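Local coordinates for protein trehalose-6-phosphate phosphatase (Cryptococcus neoformans, PDB 5DX9) that belongs to the trehalose-phosphatase family of the HAD superfamily and holds a magnesium ion beside a glycan-binding pocket, at residues 26-29 and 30-34; 160-163 and 164-168; 244-247 and 248-252. All coordinates share one frame; numbering follows the deposited sequence.

Interaction 1 (26-29 and 30-34); sequences NYDG and TLTPI. Unlike the reference sequence in segment 26-29: Asn26 (reference Asp). With MG (magnesium ion), chain C; G6P (6-O-phosphono-alpha-D-glucopyranose), chain B; GLC (alpha-D-glucopyranose), chain D.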
# COMPACT_ATOMS: atom_id res chain seq x y z
N ASN A 26 -1.21 1.75 4.69
CA ASN A 26 -0.15 2.50 4.02
C ASN A 26 0.65 3.20 5.10
O ASN A 26 0.19 3.31 6.24
CB ASN A 26 -0.74 3.51 3.02
CG ASN A 26 0.34 4.31 2.30
OD1 ASN A 26 0.47 5.52 2.51
ND2 ASN A 26 1.10 3.65 1.46
N TYR A 27 1.86 3.66 4.78
CA TYR A 27 2.64 4.34 5.81
C TYR A 27 2.64 5.85 5.68
O TYR A 27 1.97 6.54 6.44
CB TYR A 27 4.09 3.85 5.83
CG TYR A 27 4.82 4.46 7.00
CD1 TYR A 27 4.44 4.17 8.30
CD2 TYR A 27 5.87 5.36 6.81
CE1 TYR A 27 5.08 4.73 9.38
CE2 TYR A 27 6.52 5.93 7.89
CZ TYR A 27 6.12 5.61 9.18
OH TYR A 27 6.74 6.16 10.27
N ASP A 28 3.42 6.37 4.73
CA ASP A 28 3.55 7.82 4.59
C ASP A 28 2.20 8.45 4.28
O ASP A 28 1.47 7.97 3.41
CB ASP A 28 4.57 8.16 3.50
CG ASP A 28 5.95 7.61 3.80
OD1 ASP A 28 6.55 8.07 4.79
OD2 ASP A 28 6.42 6.73 3.05
N GLY A 29 1.88 9.52 4.99
CA GLY A 29 0.63 10.23 4.80
C GLY A 29 -0.58 9.49 5.35
O GLY A 29 -1.69 10.02 5.37
N THR A 30 -0.36 8.26 5.80
CA THR A 30 -1.46 7.44 6.30
C THR A 30 -1.31 7.12 7.78
O THR A 30 -2.24 7.33 8.55
CB THR A 30 -1.57 6.13 5.51
OG1 THR A 30 -1.91 6.43 4.14
CG2 THR A 30 -2.66 5.25 6.11
N LEU A 31 -0.15 6.62 8.16
CA LEU A 31 0.14 6.34 9.57
C LEU A 31 1.00 7.44 10.17
O LEU A 31 1.14 7.55 11.39
CB LEU A 31 0.83 4.99 9.72
CG LEU A 31 -0.10 3.78 9.66
CD1 LEU A 31 0.67 2.49 9.88
CD2 LEU A 31 -1.21 3.92 10.70
N THR A 32 1.58 8.26 9.31
CA THR A 32 2.46 9.33 9.74
C THR A 32 2.35 10.48 8.74
O THR A 32 2.12 10.25 7.55
CB THR A 32 3.93 8.86 9.86
OG1 THR A 32 4.70 9.82 10.58
CG2 THR A 32 4.54 8.63 8.48
N PRO A 33 2.50 11.72 9.21
CA PRO A 33 2.37 12.88 8.33
C PRO A 33 3.42 12.92 7.22
O PRO A 33 4.49 12.33 7.35
CB PRO A 33 2.56 14.07 9.28
CG PRO A 33 2.25 13.53 10.64
CD PRO A 33 2.70 12.11 10.62
N ILE A 34 3.09 13.59 6.12
CA ILE A 34 4.07 13.95 5.11
C ILE A 34 4.97 15.02 5.72
O ILE A 34 4.48 15.99 6.29
CB ILE A 34 3.40 14.49 3.83
CG1 ILE A 34 2.39 13.48 3.28
CG2 ILE A 34 4.45 14.85 2.77
CD1 ILE A 34 3.01 12.16 2.89
MG MG C . 1.31 7.05 1.37
C1 G6P B . 7.99 8.49 0.49
C2 G6P B . 9.23 7.70 0.11
C3 G6P B . 9.29 7.43 -1.38
C4 G6P B . 8.07 6.66 -1.83
C5 G6P B . 6.73 7.18 -1.25
C6 G6P B . 5.74 6.02 -1.00
O1 G6P B . 8.02 9.83 0.02
O2 G6P B . 10.39 8.42 0.53
O3 G6P B . 10.43 6.62 -1.70
O4 G6P B . 8.09 6.73 -3.26
O5 G6P B . 6.81 7.83 0.02
O6 G6P B . 5.46 5.86 0.41
P G6P B . 4.07 5.21 0.94
O1P G6P B . 4.22 4.44 2.34
O2P G6P B . 3.08 6.30 1.13
O3P G6P B . 3.56 4.21 -0.22
C1 GLC D . 6.94 10.61 0.55
C2 GLC D . 6.88 11.97 -0.14
C3 GLC D . 8.04 12.86 0.29
C4 GLC D . 8.15 12.94 1.81
C5 GLC D . 8.18 11.55 2.43
C6 GLC D . 8.09 11.60 3.95
O2 GLC D . 6.88 11.78 -1.57
O3 GLC D . 7.86 14.17 -0.25
O4 GLC D . 9.33 13.68 2.13
O5 GLC D . 7.07 10.77 1.97
O6 GLC D . 6.98 12.41 4.36
O HOH W 1 1.70 8.99 0.70
O HOH W 2 0.76 5.99 -0.29

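Interaction 2 (160-163 and 164-168); sequences DLLE and SSLAP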
# COMPACT_ATOMS: atom_id res chain seq x y z
N ASP A 160 7.68 14.52 -18.63
CA ASP A 160 7.51 14.52 -20.08
C ASP A 160 8.57 13.66 -20.76
O ASP A 160 8.27 12.96 -21.73
CB ASP A 160 7.55 15.94 -20.64
CG ASP A 160 6.32 16.74 -20.26
OD1 ASP A 160 6.18 17.88 -20.75
OD2 ASP A 160 5.49 16.23 -19.48
N LEU A 161 9.80 13.72 -20.26
CA LEU A 161 10.87 12.91 -20.83
C LEU A 161 10.64 11.42 -20.56
O LEU A 161 10.81 10.59 -21.45
CB LEU A 161 12.23 13.32 -20.27
CG LEU A 161 13.38 12.46 -20.78
CD1 LEU A 161 13.67 12.76 -22.25
CD2 LEU A 161 14.65 12.60 -19.93
N LEU A 162 10.27 11.09 -19.32
CA LEU A 162 10.02 9.71 -18.94
C LEU A 162 8.85 9.13 -19.72
O LEU A 162 8.90 7.99 -20.18
CB LEU A 162 9.76 9.60 -17.44
CG LEU A 162 10.97 9.76 -16.52
CD1 LEU A 162 10.54 9.75 -15.07
CD2 LEU A 162 12.00 8.68 -16.79
N GLU A 163 7.78 9.92 -19.88
CA GLU A 163 6.57 9.45 -20.54
C GLU A 163 6.73 9.33 -22.05
O GLU A 163 6.22 8.39 -22.66
CB GLU A 163 5.40 10.39 -20.23
CG GLU A 163 4.78 10.19 -18.86
CD GLU A 163 4.20 8.80 -18.67
OE1 GLU A 163 4.12 8.05 -19.66
OE2 GLU A 163 3.82 8.47 -17.53
N SER A 164 7.45 10.28 -22.65
CA SER A 164 7.55 10.34 -24.10
C SER A 164 8.58 9.38 -24.68
O SER A 164 8.36 8.79 -25.74
CB SER A 164 7.87 11.77 -24.56
OG SER A 164 9.19 12.14 -24.19
N SER A 165 9.71 9.20 -24.00
CA SER A 165 10.83 8.47 -24.59
C SER A 165 11.17 7.15 -23.90
O SER A 165 11.87 6.32 -24.47
CB SER A 165 12.08 9.35 -24.61
OG SER A 165 12.72 9.38 -23.34
N LEU A 166 10.69 6.94 -22.68
CA LEU A 166 11.10 5.75 -21.93
C LEU A 166 9.96 4.79 -21.62
O LEU A 166 10.08 3.58 -21.86
CB LEU A 166 11.79 6.16 -20.63
CG LEU A 166 12.49 5.03 -19.89
CD1 LEU A 166 13.26 4.16 -20.87
CD2 LEU A 166 13.42 5.57 -18.81
N ALA A 167 8.85 5.31 -21.09
CA ALA A 167 7.72 4.49 -20.69
C ALA A 167 7.21 3.57 -21.81
O ALA A 167 7.07 2.37 -21.60
CB ALA A 167 6.58 5.38 -20.19
N PRO A 168 6.96 4.13 -23.00
CA PRO A 168 6.39 3.37 -24.12
C PRO A 168 7.23 2.18 -24.58
O PRO A 168 6.74 1.39 -25.39
CB PRO A 168 6.30 4.42 -25.24
CG PRO A 168 6.20 5.72 -24.53
CD PRO A 168 7.09 5.57 -23.33

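Interaction 3 (244-247 and 248-252); sequences VAVT and SALEP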
# COMPACT_ATOMS: atom_id res chain seq x y z
N VAL A 244 -1.84 -12.93 -9.54
CA VAL A 244 -0.48 -12.85 -10.07
C VAL A 244 0.56 -12.73 -8.97
O VAL A 244 1.65 -13.30 -9.07
CB VAL A 244 -0.35 -11.65 -11.03
CG1 VAL A 244 1.08 -11.53 -11.54
CG2 VAL A 244 -1.31 -11.80 -12.19
N ALA A 245 0.23 -11.98 -7.91
CA ALA A 245 1.16 -11.78 -6.80
C ALA A 245 1.38 -13.07 -6.02
O ALA A 245 2.20 -13.12 -5.10
CB ALA A 245 0.65 -10.69 -5.88
N VAL A 246 0.64 -14.11 -6.38
CA VAL A 246 0.80 -15.42 -5.76
C VAL A 246 1.50 -16.40 -6.70
O VAL A 246 2.41 -17.13 -6.30
CB VAL A 246 -0.56 -16.02 -5.34
CG1 VAL A 246 -0.42 -17.50 -5.04
CG2 VAL A 246 -1.13 -15.26 -4.15
N THR A 247 1.07 -16.40 -7.96
CA THR A 247 1.52 -17.40 -8.92
C THR A 247 2.91 -17.10 -9.49
O THR A 247 3.67 -18.03 -9.79
CB THR A 247 0.53 -17.51 -10.10
OG1 THR A 247 0.37 -16.22 -10.71
CG2 THR A 247 -0.82 -17.99 -9.59
N SER A 248 3.23 -15.83 -9.64
CA SER A 248 4.50 -15.42 -10.23
C SER A 248 5.69 -15.85 -9.38
O SER A 248 6.78 -16.06 -9.90
CB SER A 248 4.53 -13.91 -10.45
OG SER A 248 4.29 -13.21 -9.24
N ALA A 249 5.46 -15.99 -8.08
CA ALA A 249 6.52 -16.38 -7.15
C ALA A 249 6.75 -17.89 -7.17
O ALA A 249 7.82 -18.38 -6.79
CB ALA A 249 6.19 -15.92 -5.73
N LEU A 250 5.74 -18.63 -7.62
CA LEU A 250 5.80 -20.09 -7.63
C LEU A 250 6.34 -20.63 -8.96
O LEU A 250 6.48 -19.89 -9.93
CB LEU A 250 4.42 -20.67 -7.36
CG LEU A 250 3.70 -20.17 -6.10
CD1 LEU A 250 2.28 -20.71 -6.06
CD2 LEU A 250 4.46 -20.57 -4.85
N GLU A 251 6.64 -21.92 -8.98
CA GLU A 251 6.99 -22.61 -10.21
C GLU A 251 5.72 -23.16 -10.86
O GLU A 251 4.76 -23.49 -10.16
CB GLU A 251 7.99 -23.75 -9.95
CG GLU A 251 9.44 -23.39 -10.25
CD GLU A 251 10.00 -22.34 -9.31
OE1 GLU A 251 9.50 -22.22 -8.17
OE2 GLU A 251 10.95 -21.62 -9.71
N PRO A 252 5.71 -23.25 -12.20
CA PRO A 252 4.53 -23.65 -12.98
C PRO A 252 3.87 -24.93 -12.46
O PRO A 252 2.65 -25.07 -12.58
CB PRO A 252 5.10 -23.86 -14.39
CG PRO A 252 6.60 -23.89 -14.23
CD PRO A 252 6.88 -23.02 -13.05

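Interaction 1 (26-29 and 30-34)
Thr30 OG1 donates to Asn26 OD1 across 3.0 Å, in the carbonyl plane and on a lone pair, and Asn26 OD1 also binds the magnesium ion at 2.1 Å. Asp28 O binds the magnesium ion at 2.2 Å; Asp212, O2P of 6-O-phosphono-alpha-D-glucopyranose and two waters complete the site. Asn26, an Asp in the reference sequence, extends its CG away from the backbone N (chi1 -180°) and spans ion and phosphate, Asn26 ND2 donating to O3P of 6-O-phosphono-alpha-D-glucopyranose at 3.0 Å. Asp28 OD2 forms a salt bridge with Arg68.

Backbone bonds curl the loop after strand 21-25, whose NYDGT run corresponds to the DxDGT motif of HAD proteins, with Asn26 in the place of its first Asp. Tyr27 O accepts from Leu31 N at 2.7 Å and from Thr30 N at 3.0 Å, the latter from above the carbonyl plane. Gly29 suits the turn through its positive phi, 74°, and its bare CA, which lies 3.6 Å from Ile34 CD1.

The Tyr27 ring makes further apolar contacts. The methyl Thr32 CG2 sits over one face of Tyr27, 3.7 Å from the centroid in a CH-pi contact, and Leu31 CB approaches the ring obliquely. Tyr27 OH is hydrogen-bonded to Ala41 O, which fixes the far end of the ring.

Interaction 2 (160-163 and 164-168)
Towards its C-terminal part helix 148-166 takes on a wider, pi-type turn at 164-166, followed by a 3-10 segment, and two serines in a row hook back onto carbonyls four residues earlier. Ser164 OG reaches Asp160 O at 2.8 Å, and Ser164 N binds the same oxygen from the opposite face of its carbonyl plane. Ser165 repeats the arrangement on Leu161 O, its OG 2.9 Å from that oxygen. Both hydroxyls fold back with OG between the backbone N and the carbonyl carbon, at a chi1 of 69° in Ser164; serine, its hydroxyl one carbon from the backbone, suits this place because OG can share the acceptor of its own N-H.

Leu162 O accepts twice: from Leu166 N at 3.2 Å, the four-residue spacing of an alpha-helix, although this donor stands above the carbonyl plane, and from Ala167 N at 2.8 Å, five residues on as in a pi-type turn and nearly along the C=O axis. Pro168, without an N-H, offers Glu163 O no backbone donor; Pro168 CD lies 3.0 Å from Glu163 O.

Leu162 and Leu166 run side by side, their CD2 methyls 4.0 Å apart. These apolar chains face inward: Leu162 rests on Ile119 and Phe120 of helix 112-125, and Leu166 meets Glu115 of that helix and Ile172 of strand 172-177.

Interaction 3 (244-247 and 248-252)
The carbonyl of Val244 is gripped by Ser248 from both faces of its plane: Ser248 N lies tilted 23° to one side and Ser248 OG 26° to the other. The second flat group is the carbonyl of Thr247, where Leu250 N stands well above the plane, 66° out of it. Together these bonds mark the end of the short helix 244-247 and a beta turn close to type I over residues 247-250, which leads toward helix 252-255.

One of the two bonds from Ser248 comes from the backbone and the other from the side chain. Ser248 N continues the helical pattern to Val244 O at 3.0 Å, in a nearly straight bond, whereas the hydroxyl Ser248 OG reaches the same Val244 O at 2.6 Å. That reach depends on chi1 placing OG between the backbone N and the carbonyl carbon, back over the preceding turn. Serine suits this place, since a one-carbon arm is just long enough for its hydroxyl to share an acceptor with its own N-H.

The beta turn is closed by Leu250 N, which bonds to Thr247 O at 3.1 Å, a donor only three residues on, and the extended backbone of Leu250 then carries the chain to Glu251, the N-cap residue of the next helix. Thr247 turns its OG1 back to a weak hydrogen bond with Pro243 O.

On the apolar side, Val246 and Leu250 face the same neighbour, Leu258, and Leu250 also touches Val255 of helix 252-255. Branched and long aliphatic chains fit this partly covered side, while Ala245 lies on Glu192 and Val246 on Arg196 of helix 190-200. Val246 CG1 and Leu250 CD1 come no closer than 4.3 Å, yet Leu250 CG lies 3.3 Å from Val246 O.

The three contacts come in series along the chain and occupy separate parts of it, with centres 29 to 30 Å apart and no touch between any two. Interaction 1 follows strand 21-25, a middle strand of the eight-stranded mixed sheet of the HAD core. Interaction 2 lies in the C-terminal part of helix 148-166, which packs with helix 112-125 beside the four-stranded antiparallel sheet, the cap of this family; that sheet supplies Glu133 and Glu182 to the ligand held at interaction 1. Interaction 3 returns to the core side, against helix 190-200, opposite interaction 1 across the chain's centre. Only interaction 1 touches the ligands; the other two are local helix and turn contacts away from them.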